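Local structure of iminosuccinate reductase (Paracoccus denitrificans, 6RQA) at residues I177-H182 with A202-R207; K149-I154 with V214-T219; A156-A161 with L186-D191. The protein catalyses the NADH-dependent reduction of iminosuccinate to L-aspartate, regenerating the amino donor for the first step of the beta-hydroxyaspartate cycle. All blocks are in the same frame, centred on the assembly; numbering follows the deposited sequence.

In the fold
The three contacts lie in one nucleotide-binding domain of Rossmann type and all reach the same NAD. Interaction 2 is its buried centre, where two adjacent parallel strands are held by regular backbone bonds with apolar side chains on both faces. Interaction 1, partly buried, lies farther out on the same sheet, at its 200-202 edge, where one backbone bond is joined by a tryptophan-leucine contact and an exposed glutamate. Interaction 3, largely buried but exposed at His-158, leaves the sheet and joins the starts of two helices, mainly through an arginine gripping backbone carbonyls. Strand 150-154 of interaction 2 leads into helix 158-170 of interaction 3, and strand 175-179 of interaction 1 lies next to strand 150-154.

Interaction 1: residues I177-H182 with A202-R207; sequences IGWNPH and AVELDR. With NAD (nicotinamide-adenine-dinucleotide), chain C.
Trp-179 and Leu-205 meet nearly at right angles, the leucine branch lying over one face of the indole. Leu-205 CG sits 3.8 Å from the centroid of the five-membered ring, 17° off its normal, a CH-pi contact; Leu-205 CD2 lies against Trp-179 CD2 and CE3, and Leu-205 CD1 over the six-membered half. The indole is swung out by a CG anti to the backbone N (chi1 178°), which turns its pyrrole edge to the chain at 203-204. There Val-203 O lies near the ring plane, 3.1 Å from Trp-179 CD1. Glu-204 arrives at the same edge with its carboxylate steeply turned to the ring, and OE2 takes a weak hydrogen bond from Trp-179 NE1 (3.2 Å). This is the 200-202 edge of a Rossmann-type sheet: strand 175-179 pairs in parallel with the short strand 200-202, and Val-203 N donates to Gly-178 O at 2.9 Å. Glu-204 is the N-cap residue of helix 205-211, whose Leu-205 also packs on Ile-154. Farther back, Val-203 CG2 touches Ile-177 CB (3.9 Å). Beyond the strand end the chain turns to the cofactor: Asn-180 OD1 accepts a hydrogen bond from Ala-156 N and lies beside the adenosine ribose hydroxyl O2B of NAD, while Pro-181 CG comes within 3.3 Å of the adenine N3A.

Interaction 2: residues K149-I154 with V214-T219; sequences KVLGMI and VIVSIT. With NAD (nicotinamide-adenine-dinucleotide), chain C.
Gly-152 takes part in two backbone bonds to the neighbouring strand, its N donating to Val-214 O (2.6 Å) and its O accepting from Val-216 N (2.8 Å). The pattern is that of adjacent parallel strands, here 150-154 and 214-217 at the centre of a Rossmann fold, where the strand order passes from the first to the fourth strand of the domain. It is extended at both ends, by Val-214 N to Val-150 O and by Ile-154 N to Val-216 O, and last by Ile-218 N to Ile-154 O just past strand 214-217. Side chains alternate between the two faces. On one, Leu-151 CD1 reaches across to Val-214 CG1 at 3.7 Å, its first torsion (chi1 173°) turning the branch away from its own amide nitrogen, and Met-153 lies alongside Val-216, pointing the same way, with SD 4.1 Å from CB. On the other, Ile-154 spans two neighbours: its CD1 meets Ile-215 CG2 at 3.7 Å, while its CB stands against Ser-217 CB. Outside this shell, helix 158-170 covers the Leu-151 and Met-153 face through Ala-167 and Met-164, and Leu-208 of helix 205-211 backs Ile-154 and Ile-215. Ser-217 OG is held by Glu-249 OE1, and the other oxygen of that carboxylate receives Thr-219 N, so one carboxylate bonds both the last strand residue and the loop after it. The C-terminal ends of the first and fourth strands, the switch point of a Rossmann sheet, face the cofactor. Thr-219 CA approaches the adenosine ribose ring oxygen O4B, and on the nicotinamide side Ile-218 CD1 comes to 3.5 Å from the ribose oxygen O4D of NAD.

Interaction 3: residues A156-A161 with L186-D191; sequences AGHQSA and LSRLAD. With NAD (nicotinamide-adenine-dinucleotide), chain C.
Gly-157 O is approached from two directions, by Arg-188 NE from helix 186-195 in a weak hydrogen bond of 2.9 Å and by Ser-160 OG, which donates from within its own turn. That turn is the glycine-rich loop of a Rossmann fold, linking strand 150-154 to helix 158-170. One residue on, His-158 O accepts from Arg-188 NH1 at 2.5 Å; the donor lies in the carbonyl plane on a lone pair, with an N-H...O angle of 146°, and NE adds a weak second bond. The arginine chain runs extended from CG to NE, starting from a trans first torsion (chi1 -177°), which carries the guanidinium across to the start of helix 158-170. Its guanidinium then rests one face on Ala-161 CB, 3.6 Å from NH1, and lies at a small angle, 22°, to the His-158 ring. Leu-189 makes the apolar part of the contact: CG packs on Ala-156 CB (3.8 Å), and CD2 comes to Ser-160 OG. Leu-189 also touches Phe-200 of the edge strand, so the second helix is seated on the sheet as well as on the turn. The same turn presents its helix start to the diphosphate of NAD, an orientation whose dipole would probably favour the anion. Gly-157 CA lies close to O5B, and Gln-159 lays its amide over one face of the nicotinamide ring, displaced toward C5N and C6N. Two nearly straight backbone bonds hold the phosphates: His-158 N to O2A at 2.9 Å, and Gln-159 N to O1N at 3.2 Å.

Interaction 1: residues I177-H182 with A202-R207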
loop_
_atom_site.group_PDB
_atom_site.type_symbol
_atom_site.label_atom_id
_atom_site.label_comp_id
_atom_site.label_asym_id
_atom_site.label_seq_id
_atom_site.Cartn_x
_atom_site.Cartn_y
_atom_site.Cartn_z
ATOM N N ILE A 177 -36.702 10.609 -9.946
ATOM C CA ILE A 177 -37.378 9.324 -9.802
ATOM C C ILE A 177 -36.359 8.309 -9.308
ATOM O O ILE A 177 -35.190 8.339 -9.714
ATOM C CB ILE A 177 -38.031 8.866 -11.122
ATOM C CG1 ILE A 177 -37.004 8.848 -12.257
ATOM C CG2 ILE A 177 -39.210 9.762 -11.474
ATOM C CD1 ILE A 177 -37.574 8.403 -13.589
ATOM N N GLY A 178 -36.796 7.416 -8.422
ATOM C CA GLY A 178 -35.885 6.491 -7.784
ATOM C C GLY A 178 -36.446 5.084 -7.744
ATOM O O GLY A 178 -37.658 4.864 -7.794
ATOM N N TRP A 179 -35.526 4.127 -7.651
ATOM C CA TRP A 179 -35.862 2.720 -7.500
ATOM C C TRP A 179 -34.790 2.064 -6.643
ATOM O O TRP A 179 -33.609 2.411 -6.741
ATOM C CB TRP A 179 -35.968 2.013 -8.857
ATOM C CG TRP A 179 -36.277 0.546 -8.750
ATOM C CD1 TRP A 179 -37.514 -0.032 -8.728
ATOM C CD2 TRP A 179 -35.332 -0.527 -8.651
ATOM N NE1 TRP A 179 -37.397 -1.396 -8.622
ATOM C CE2 TRP A 179 -36.068 -1.726 -8.573
ATOM C CE3 TRP A 179 -33.935 -0.591 -8.621
ATOM C CZ2 TRP A 179 -35.455 -2.973 -8.466
ATOM C CZ3 TRP A 179 -33.329 -1.830 -8.515
ATOM C CH2 TRP A 179 -34.089 -3.004 -8.439
ATOM N N ASN A 180 -35.207 1.118 -5.801
ATOM C CA ASN A 180 -34.297 0.439 -4.896
ATOM C C ASN A 180 -34.704 -1.024 -4.784
ATOM O O ASN A 180 -35.906 -1.330 -4.742
ATOM C CB ASN A 180 -34.303 1.090 -3.506
ATOM C CG ASN A 180 -33.087 0.723 -2.680
ATOM O OD1 ASN A 180 -31.959 0.732 -3.174
ATOM N ND2 ASN A 180 -33.311 0.394 -1.415
ATOM N N PRO A 181 -33.736 -1.947 -4.755
ATOM C CA PRO A 181 -34.091 -3.360 -4.534
ATOM C C PRO A 181 -34.852 -3.587 -3.241
ATOM O O PRO A 181 -35.735 -4.452 -3.187
ATOM C CB PRO A 181 -32.725 -4.061 -4.531
ATOM C CG PRO A 181 -31.856 -3.179 -5.364
ATOM C CD PRO A 181 -32.309 -1.776 -5.076
ATOM N N HIS A 182 -34.532 -2.831 -2.196
ATOM C CA HIS A 182 -35.306 -2.844 -0.960
ATOM C C HIS A 182 -36.094 -1.545 -0.877
ATOM O O HIS A 182 -35.508 -0.488 -0.593
ATOM C CB HIS A 182 -34.390 -3.002 0.252
ATOM C CG HIS A 182 -33.340 -4.055 0.077
ATOM N ND1 HIS A 182 -32.103 -3.788 -0.469
ATOM C CD2 HIS A 182 -33.347 -5.378 0.362
ATOM C CE1 HIS A 182 -31.390 -4.900 -0.506
ATOM N NE2 HIS A 182 -32.123 -5.880 -0.008
ATOM N N ALA A 202 -41.210 7.494 -6.372
ATOM C CA ALA A 202 -40.644 6.134 -6.468
ATOM C C ALA A 202 -41.231 5.459 -7.697
ATOM O O ALA A 202 -42.393 5.616 -7.916
ATOM C CB ALA A 202 -40.973 5.357 -5.236
ATOM N N VAL A 203 -40.434 4.740 -8.468
ATOM C CA VAL A 203 -40.946 4.079 -9.694
ATOM C C VAL A 203 -40.309 2.710 -9.850
ATOM O O VAL A 203 -39.552 2.322 -9.018
ATOM C CB VAL A 203 -40.654 4.884 -10.961
ATOM C CG1 VAL A 203 -41.411 6.186 -11.006
ATOM C CG2 VAL A 203 -39.174 5.096 -11.150
ATOM N N GLU A 204 -40.788 1.959 -10.823
ATOM C CA GLU A 204 -40.158 0.671 -11.167
ATOM C C GLU A 204 -39.189 0.948 -12.316
ATOM O O GLU A 204 -39.297 1.972 -12.965
ATOM C CB GLU A 204 -41.173 -0.444 -11.421
ATOM C CG GLU A 204 -42.132 -0.707 -10.276
ATOM C CD GLU A 204 -41.646 -1.207 -8.924
ATOM O OE1 GLU A 204 -42.388 -1.037 -7.942
ATOM O OE2 GLU A 204 -40.555 -1.772 -8.841
ATOM N N LEU A 205 -38.291 0.023 -12.562
ATOM C CA LEU A 205 -37.198 0.198 -13.514
ATOM C C LEU A 205 -37.673 0.386 -14.949
ATOM O O LEU A 205 -36.925 0.939 -15.764
ATOM C CB LEU A 205 -36.241 -0.994 -13.441
ATOM C CG LEU A 205 -35.339 -1.030 -12.207
ATOM C CD1 LEU A 205 -34.366 -2.196 -12.279
ATOM C CD2 LEU A 205 -34.592 0.286 -12.060
ATOM N N ASP A 206 -38.888 -0.054 -15.285
ATOM C CA ASP A 206 -39.378 0.142 -16.645
ATOM C C ASP A 206 -39.639 1.617 -16.931
ATOM O O ASP A 206 -39.308 2.112 -18.014
ATOM C CB ASP A 206 -40.642 -0.688 -16.881
ATOM C CG ASP A 206 -41.716 -0.429 -15.846
ATOM O OD1 ASP A 206 -41.379 -0.348 -14.647
ATOM O OD2 ASP A 206 -42.897 -0.301 -16.231
ATOM N N ARG A 207 -40.225 2.337 -15.970
ATOM C CA ARG A 207 -40.447 3.769 -16.148
ATOM C C ARG A 207 -39.167 4.574 -15.976
ATOM O O ARG A 207 -39.000 5.607 -16.632
ATOM C CB ARG A 207 -41.503 4.274 -15.164
ATOM C CG ARG A 207 -42.943 4.004 -15.562
ATOM C CD ARG A 207 -43.898 4.705 -14.604
ATOM N NE ARG A 207 -43.631 6.140 -14.529
ATOM C CZ ARG A 207 -44.113 6.946 -13.587
ATOM N NH1 ARG A 207 -44.887 6.458 -12.626
ATOM N NH2 ARG A 207 -43.814 8.238 -13.600
HETATM P PA NAD C . -24.988 0.472 0.939
HETATM O O1A NAD C . -24.925 -0.987 1.293
HETATM O O2A NAD C . -25.271 1.677 1.777
HETATM O O5B NAD C . -26.416 0.413 -0.045
HETATM C C5B NAD C . -26.326 -0.720 -0.818
HETATM C C4B NAD C . -27.510 -0.763 -1.748
HETATM O O4B NAD C . -27.320 -1.834 -2.653
HETATM C C3B NAD C . -28.705 -1.113 -0.866
HETATM O O3B NAD C . -29.229 0.114 -0.473
HETATM C C2B NAD C . -29.613 -1.859 -1.850
HETATM O O2B NAD C . -30.422 -0.994 -2.575
HETATM C C1B NAD C . -28.571 -2.488 -2.859
HETATM N N9A NAD C . -28.338 -3.907 -2.571
HETATM C C8A NAD C . -27.848 -4.531 -1.409
HETATM N N7A NAD C . -27.773 -5.857 -1.526
HETATM C C5A NAD C . -28.232 -6.121 -2.829
HETATM C C6A NAD C . -28.397 -7.324 -3.565
HETATM N N6A NAD C . -28.073 -8.516 -2.987
HETATM N N1A NAD C . -28.877 -7.292 -4.850
HETATM C C2A NAD C . -29.180 -6.056 -5.358
HETATM N N3A NAD C . -29.075 -4.836 -4.786
HETATM C C4A NAD C . -28.591 -4.913 -3.499
HETATM O O3 NAD C . -23.702 0.516 -0.030
HETATM P PN NAD C . -23.111 1.963 -0.302
HETATM O O1N NAD C . -24.025 3.110 -0.653
HETATM O O2N NAD C . -21.916 1.923 0.581
HETATM O O5D NAD C . -22.228 1.840 -1.845
HETATM C C5D NAD C . -22.924 0.964 -2.622
HETATM C C4D NAD C . -22.030 0.522 -3.753
HETATM O O4D NAD C . -21.189 1.634 -4.128
HETATM C C3D NAD C . -21.094 -0.587 -3.187
HETATM O O3D NAD C . -21.161 -1.632 -4.090
HETATM C C2D NAD C . -19.710 0.089 -3.199
HETATM O O2D NAD C . -18.676 -0.741 -3.608
HETATM C C1D NAD C . -19.930 1.087 -4.362
HETATM N N1N NAD C . -18.921 2.214 -4.254
HETATM C C2N NAD C . -18.366 2.632 -5.429
HETATM C C3N NAD C . -17.429 3.663 -5.414
HETATM C C7N NAD C . -16.875 4.058 -6.743
HETATM O O7N NAD C . -16.037 4.946 -6.858
HETATM N N7N NAD C . -17.352 3.374 -7.834
HETATM C C4N NAD C . -17.071 4.253 -4.202
HETATM C C5N NAD C . -17.651 3.807 -3.021
HETATM C C6N NAD C . -18.591 2.770 -3.049
#

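Interaction 2: residues K149-I154 with V214-T219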
loop_
_atom_site.group_PDB
_atom_site.type_symbol
_atom_site.label_atom_id
_atom_site.label_comp_id
_atom_site.label_asym_id
_atom_site.label_seq_id
_atom_site.Cartn_x
_atom_site.Cartn_y
_atom_site.Cartn_z
ATOM N N LYS A 149 -33.880 16.755 -17.822
ATOM C CA LYS A 149 -34.888 17.250 -16.896
ATOM C C LYS A 149 -35.189 16.300 -15.747
ATOM O O LYS A 149 -35.607 16.760 -14.683
ATOM C CB LYS A 149 -36.194 17.546 -17.645
ATOM C CG LYS A 149 -36.005 18.375 -18.906
ATOM C CD LYS A 149 -37.247 18.356 -19.785
ATOM C CE LYS A 149 -38.342 19.249 -19.230
ATOM N NZ LYS A 149 -37.959 20.687 -19.283
ATOM N N VAL A 150 -34.986 14.997 -15.931
ATOM C CA VAL A 150 -35.351 13.992 -14.939
ATOM C C VAL A 150 -34.114 13.182 -14.581
ATOM O O VAL A 150 -33.446 12.632 -15.464
ATOM C CB VAL A 150 -36.474 13.072 -15.451
ATOM C CG1 VAL A 150 -36.752 11.967 -14.442
ATOM C CG2 VAL A 150 -37.732 13.877 -15.730
ATOM N N LEU A 151 -33.822 13.101 -13.286
ATOM C CA LEU A 151 -32.706 12.323 -12.768
ATOM C C LEU A 151 -33.224 11.007 -12.204
ATOM O O LEU A 151 -34.162 10.996 -11.401
ATOM C CB LEU A 151 -31.960 13.104 -11.685
ATOM C CG LEU A 151 -30.859 12.358 -10.930
ATOM C CD1 LEU A 151 -29.706 12.014 -11.861
ATOM C CD2 LEU A 151 -30.374 13.179 -9.746
ATOM N N GLY A 152 -32.613 9.903 -12.627
ATOM C CA GLY A 152 -33.010 8.592 -12.150
ATOM C C GLY A 152 -32.002 7.974 -11.206
ATOM O O GLY A 152 -30.836 7.790 -11.567
ATOM N N MET A 153 -32.438 7.648 -9.992
ATOM C CA MET A 153 -31.575 7.078 -8.965
ATOM C C MET A 153 -31.877 5.592 -8.826
ATOM O O MET A 153 -32.996 5.214 -8.461
ATOM C CB MET A 153 -31.769 7.786 -7.624
ATOM C CG MET A 153 -31.374 9.251 -7.626
ATOM S SD MET A 153 -29.611 9.499 -7.911
ATOM C CE MET A 153 -28.913 8.602 -6.526
ATOM N N ILE A 154 -30.885 4.757 -9.116
ATOM C CA ILE A 154 -30.979 3.319 -8.902
ATOM C C ILE A 154 -30.160 3.009 -7.655
ATOM O O ILE A 154 -28.934 2.859 -7.717
ATOM C CB ILE A 154 -30.495 2.523 -10.115
ATOM C CG1 ILE A 154 -31.352 2.853 -11.339
ATOM C CG2 ILE A 154 -30.550 1.025 -9.817
ATOM C CD1 ILE A 154 -31.005 2.039 -12.565
ATOM N N VAL A 214 -30.844 11.305 -16.988
ATOM C CA VAL A 214 -29.587 10.935 -16.351
ATOM C C VAL A 214 -29.891 9.876 -15.303
ATOM O O VAL A 214 -30.783 10.063 -14.466
ATOM C CB VAL A 214 -28.886 12.150 -15.716
ATOM C CG1 VAL A 214 -27.659 11.707 -14.935
ATOM C CG2 VAL A 214 -28.505 13.159 -16.786
ATOM N N ILE A 215 -29.160 8.766 -15.354
ATOM C CA ILE A 215 -29.351 7.647 -14.440
ATOM C C ILE A 215 -28.059 7.436 -13.665
ATOM O O ILE A 215 -26.976 7.376 -14.258
ATOM C CB ILE A 215 -29.758 6.362 -15.186
ATOM C CG1 ILE A 215 -31.087 6.567 -15.917
ATOM C CG2 ILE A 215 -29.861 5.193 -14.220
ATOM C CD1 ILE A 215 -31.554 5.350 -16.684
ATOM N N VAL A 216 -28.175 7.328 -12.344
ATOM C CA VAL A 216 -27.042 7.073 -11.463
ATOM C C VAL A 216 -27.368 5.847 -10.623
ATOM O O VAL A 216 -28.316 5.868 -9.829
ATOM C CB VAL A 216 -26.727 8.277 -10.560
ATOM C CG1 VAL A 216 -25.647 7.912 -9.556
ATOM C CG2 VAL A 216 -26.299 9.469 -11.400
ATOM N N SER A 217 -26.590 4.783 -10.801
ATOM C CA SER A 217 -26.748 3.547 -10.047
ATOM C C SER A 217 -25.606 3.424 -9.048
ATOM O O SER A 217 -24.442 3.638 -9.402
ATOM C CB SER A 217 -26.778 2.334 -10.979
ATOM O OG SER A 217 -25.604 2.267 -11.770
ATOM N N ILE A 218 -25.943 3.078 -7.806
ATOM C CA ILE A 218 -24.966 3.036 -6.722
ATOM C C ILE A 218 -25.320 1.877 -5.790
ATOM O O ILE A 218 -25.355 2.023 -4.563
ATOM C CB ILE A 218 -24.913 4.402 -5.999
ATOM C CG1 ILE A 218 -23.760 4.475 -4.989
ATOM C CG2 ILE A 218 -26.272 4.771 -5.386
ATOM C CD1 ILE A 218 -22.395 4.533 -5.626
ATOM N N THR A 219 -25.578 0.709 -6.370
ATOM C CA THR A 219 -25.980 -0.470 -5.619
ATOM C C THR A 219 -24.840 -1.475 -5.541
ATOM O O THR A 219 -23.933 -1.491 -6.378
ATOM C CB THR A 219 -27.201 -1.145 -6.255
ATOM O OG1 THR A 219 -26.818 -1.751 -7.496
ATOM C CG2 THR A 219 -28.298 -0.133 -6.518
HETATM P PA NAD C . -24.988 0.472 0.939
HETATM O O1A NAD C . -24.925 -0.987 1.293
HETATM O O2A NAD C . -25.271 1.677 1.777
HETATM O O5B NAD C . -26.416 0.413 -0.045
HETATM C C5B NAD C . -26.326 -0.720 -0.818
HETATM C C4B NAD C . -27.510 -0.763 -1.748
HETATM O O4B NAD C . -27.320 -1.834 -2.653
HETATM C C3B NAD C . -28.705 -1.113 -0.866
HETATM O O3B NAD C . -29.229 0.114 -0.473
HETATM C C2B NAD C . -29.613 -1.859 -1.850
HETATM O O2B NAD C . -30.422 -0.994 -2.575
HETATM C C1B NAD C . -28.571 -2.488 -2.859
HETATM N N9A NAD C . -28.338 -3.907 -2.571
HETATM C C8A NAD C . -27.848 -4.531 -1.409
HETATM N N7A NAD C . -27.773 -5.857 -1.526
HETATM C C5A NAD C . -28.232 -6.121 -2.829
HETATM C C6A NAD C . -28.397 -7.324 -3.565
HETATM N N6A NAD C . -28.073 -8.516 -2.987
HETATM N N1A NAD C . -28.877 -7.292 -4.850
HETATM C C2A NAD C . -29.180 -6.056 -5.358
HETATM N N3A NAD C . -29.075 -4.836 -4.786
HETATM C C4A NAD C . -28.591 -4.913 -3.499
HETATM O O3 NAD C . -23.702 0.516 -0.030
HETATM P PN NAD C . -23.111 1.963 -0.302
HETATM O O1N NAD C . -24.025 3.110 -0.653
HETATM O O2N NAD C . -21.916 1.923 0.581
HETATM O O5D NAD C . -22.228 1.840 -1.845
HETATM C C5D NAD C . -22.924 0.964 -2.622
HETATM C C4D NAD C . -22.030 0.522 -3.753
HETATM O O4D NAD C . -21.189 1.634 -4.128
HETATM C C3D NAD C . -21.094 -0.587 -3.187
HETATM O O3D NAD C . -21.161 -1.632 -4.090
HETATM C C2D NAD C . -19.710 0.089 -3.199
HETATM O O2D NAD C . -18.676 -0.741 -3.608
HETATM C C1D NAD C . -19.930 1.087 -4.362
HETATM N N1N NAD C . -18.921 2.214 -4.254
HETATM C C2N NAD C . -18.366 2.632 -5.429
HETATM C C3N NAD C . -17.429 3.663 -5.414
HETATM C C7N NAD C . -16.875 4.058 -6.743
HETATM O O7N NAD C . -16.037 4.946 -6.858
HETATM N N7N NAD C . -17.352 3.374 -7.834
HETATM C C4N NAD C . -17.071 4.253 -4.202
HETATM C C5N NAD C . -17.651 3.807 -3.021
HETATM C C6N NAD C . -18.591 2.770 -3.049
#

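Interaction 3: residues A156-A161 with L186-D191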
loop_
_atom_site.group_PDB
_atom_site.type_symbol
_atom_site.label_atom_id
_atom_site.label_comp_id
_atom_site.label_asym_id
_atom_site.label_seq_id
_atom_site.Cartn_x
_atom_site.Cartn_y
_atom_site.Cartn_z
ATOM N N ALA A 156 -30.676 3.358 -3.029
ATOM C CA ALA A 156 -30.971 4.294 -1.953
ATOM C C ALA A 156 -30.077 4.046 -0.745
ATOM O O ALA A 156 -30.491 4.262 0.398
ATOM C CB ALA A 156 -32.443 4.215 -1.552
ATOM N N GLY A 157 -28.843 3.613 -0.985
ATOM C CA GLY A 157 -27.915 3.334 0.088
ATOM C C GLY A 157 -27.347 4.581 0.730
ATOM O O GLY A 157 -27.888 5.678 0.565
ATOM N N HIS A 158 -26.245 4.419 1.465
ATOM C CA HIS A 158 -25.639 5.550 2.161
ATOM C C HIS A 158 -25.144 6.606 1.180
ATOM O O HIS A 158 -25.395 7.804 1.358
ATOM C CB HIS A 158 -24.493 5.060 3.049
ATOM C CG HIS A 158 -23.654 6.162 3.621
ATOM N ND1 HIS A 158 -22.389 6.451 3.158
ATOM C CD2 HIS A 158 -23.898 7.042 4.621
ATOM C CE1 HIS A 158 -21.890 7.461 3.847
ATOM N NE2 HIS A 158 -22.786 7.839 4.741
ATOM N N GLN A 159 -24.442 6.179 0.132
ATOM C CA GLN A 159 -23.834 7.120 -0.800
ATOM C C GLN A 159 -24.823 7.703 -1.801
ATOM O O GLN A 159 -24.475 8.666 -2.492
ATOM C CB GLN A 159 -22.682 6.447 -1.547
ATOM C CG GLN A 159 -21.533 6.038 -0.646
ATOM C CD GLN A 159 -20.322 5.584 -1.426
ATOM O OE1 GLN A 159 -20.401 5.339 -2.628
ATOM N NE2 GLN A 159 -19.187 5.475 -0.744
ATOM N N SER A 160 -26.039 7.155 -1.891
ATOM C CA SER A 160 -27.013 7.670 -2.849
ATOM C C SER A 160 -27.372 9.122 -2.563
ATOM O O SER A 160 -27.662 9.884 -3.493
ATOM C CB SER A 160 -28.271 6.801 -2.842
ATOM O OG SER A 160 -28.913 6.848 -1.579
ATOM N N ALA A 161 -27.360 9.523 -1.289
ATOM C CA ALA A 161 -27.629 10.918 -0.956
ATOM C C ALA A 161 -26.545 11.833 -1.510
ATOM O O ALA A 161 -26.844 12.891 -2.078
ATOM C CB ALA A 161 -27.748 11.081 0.559
ATOM N N LEU A 186 -36.150 3.921 0.175
ATOM C CA LEU A 186 -36.446 5.032 -0.724
ATOM C C LEU A 186 -36.698 6.339 0.019
ATOM O O LEU A 186 -36.677 7.405 -0.607
ATOM C CB LEU A 186 -37.652 4.691 -1.600
ATOM C CG LEU A 186 -37.413 3.648 -2.695
ATOM C CD1 LEU A 186 -38.723 3.246 -3.351
ATOM C CD2 LEU A 186 -36.436 4.178 -3.736
ATOM N N SER A 187 -36.937 6.285 1.332
ATOM C CA SER A 187 -37.117 7.511 2.102
ATOM C C SER A 187 -35.852 8.359 2.108
ATOM O O SER A 187 -35.926 9.585 2.245
ATOM C CB SER A 187 -37.539 7.175 3.532
ATOM O OG SER A 187 -36.617 6.287 4.140
ATOM N N ARG A 188 -34.684 7.728 1.961
ATOM C CA ARG A 188 -33.436 8.480 1.910
ATOM C C ARG A 188 -33.347 9.318 0.639
ATOM O O ARG A 188 -32.807 10.430 0.658
ATOM C CB ARG A 188 -32.248 7.525 2.015
ATOM C CG ARG A 188 -30.891 8.207 2.051
ATOM C CD ARG A 188 -29.810 7.232 2.489
ATOM N NE ARG A 188 -28.473 7.812 2.396
ATOM C CZ ARG A 188 -27.876 8.475 3.380
ATOM N NH1 ARG A 188 -26.658 8.969 3.206
ATOM N NH2 ARG A 188 -28.496 8.643 4.541
ATOM N N LEU A 189 -33.874 8.803 -0.475
ATOM C CA LEU A 189 -33.890 9.580 -1.710
ATOM C C LEU A 189 -34.894 10.723 -1.632
ATOM O O LEU A 189 -34.611 11.838 -2.087
ATOM C CB LEU A 189 -34.207 8.674 -2.900
ATOM C CG LEU A 189 -33.231 7.531 -3.184
ATOM C CD1 LEU A 189 -33.651 6.766 -4.431
ATOM C CD2 LEU A 189 -31.810 8.059 -3.324
ATOM N N ALA A 190 -36.074 10.468 -1.059
ATOM C CA ALA A 190 -37.087 11.513 -0.963
ATOM C C ALA A 190 -36.644 12.632 -0.027
ATOM O O ALA A 190 -36.865 13.812 -0.318
ATOM C CB ALA A 190 -38.415 10.917 -0.498
ATOM N N ASP A 191 -36.013 12.279 1.095
ATOM C CA ASP A 191 -35.567 13.291 2.048
ATOM C C ASP A 191 -34.553 14.237 1.415
ATOM O O ASP A 191 -34.680 15.463 1.520
ATOM C CB ASP A 191 -34.978 12.622 3.291
ATOM C CG ASP A 191 -36.042 12.020 4.190
ATOM O OD1 ASP A 191 -37.242 12.157 3.868
ATOM O OD2 ASP A 191 -35.679 11.415 5.219
HETATM P PA NAD C . -24.988 0.472 0.939
HETATM O O1A NAD C . -24.925 -0.987 1.293
HETATM O O2A NAD C . -25.271 1.677 1.777
HETATM O O5B NAD C . -26.416 0.413 -0.045
HETATM C C5B NAD C . -26.326 -0.720 -0.818
HETATM C C4B NAD C . -27.510 -0.763 -1.748
HETATM O O4B NAD C . -27.320 -1.834 -2.653
HETATM C C3B NAD C . -28.705 -1.113 -0.866
HETATM O O3B NAD C . -29.229 0.114 -0.473
HETATM C C2B NAD C . -29.613 -1.859 -1.850
HETATM O O2B NAD C . -30.422 -0.994 -2.575
HETATM C C1B NAD C . -28.571 -2.488 -2.859
HETATM N N9A NAD C . -28.338 -3.907 -2.571
HETATM C C8A NAD C . -27.848 -4.531 -1.409
HETATM N N7A NAD C . -27.773 -5.857 -1.526
HETATM C C5A NAD C . -28.232 -6.121 -2.829
HETATM C C6A NAD C . -28.397 -7.324 -3.565
HETATM N N6A NAD C . -28.073 -8.516 -2.987
HETATM N N1A NAD C . -28.877 -7.292 -4.850
HETATM C C2A NAD C . -29.180 -6.056 -5.358
HETATM N N3A NAD C . -29.075 -4.836 -4.786
HETATM C C4A NAD C . -28.591 -4.913 -3.499
HETATM O O3 NAD C . -23.702 0.516 -0.030
HETATM P PN NAD C . -23.111 1.963 -0.302
HETATM O O1N NAD C . -24.025 3.110 -0.653
HETATM O O2N NAD C . -21.916 1.923 0.581
HETATM O O5D NAD C . -22.228 1.840 -1.845
HETATM C C5D NAD C . -22.924 0.964 -2.622
HETATM C C4D NAD C . -22.030 0.522 -3.753
HETATM O O4D NAD C . -21.189 1.634 -4.128
HETATM C C3D NAD C . -21.094 -0.587 -3.187
HETATM O O3D NAD C . -21.161 -1.632 -4.090
HETATM C C2D NAD C . -19.710 0.089 -3.199
HETATM O O2D NAD C . -18.676 -0.741 -3.608
HETATM C C1D NAD C . -19.930 1.087 -4.362
HETATM N N1N NAD C . -18.921 2.214 -4.254
HETATM C C2N NAD C . -18.366 2.632 -5.429
HETATM C C3N NAD C . -17.429 3.663 -5.414
HETATM C C7N NAD C . -16.875 4.058 -6.743
HETATM O O7N NAD C . -16.037 4.946 -6.858
HETATM N N7N NAD C . -17.352 3.374 -7.834
HETATM C C4N NAD C . -17.071 4.253 -4.202
HETATM C C5N NAD C . -17.651 3.807 -3.021
HETATM C C6N NAD C . -18.591 2.770 -3.049
#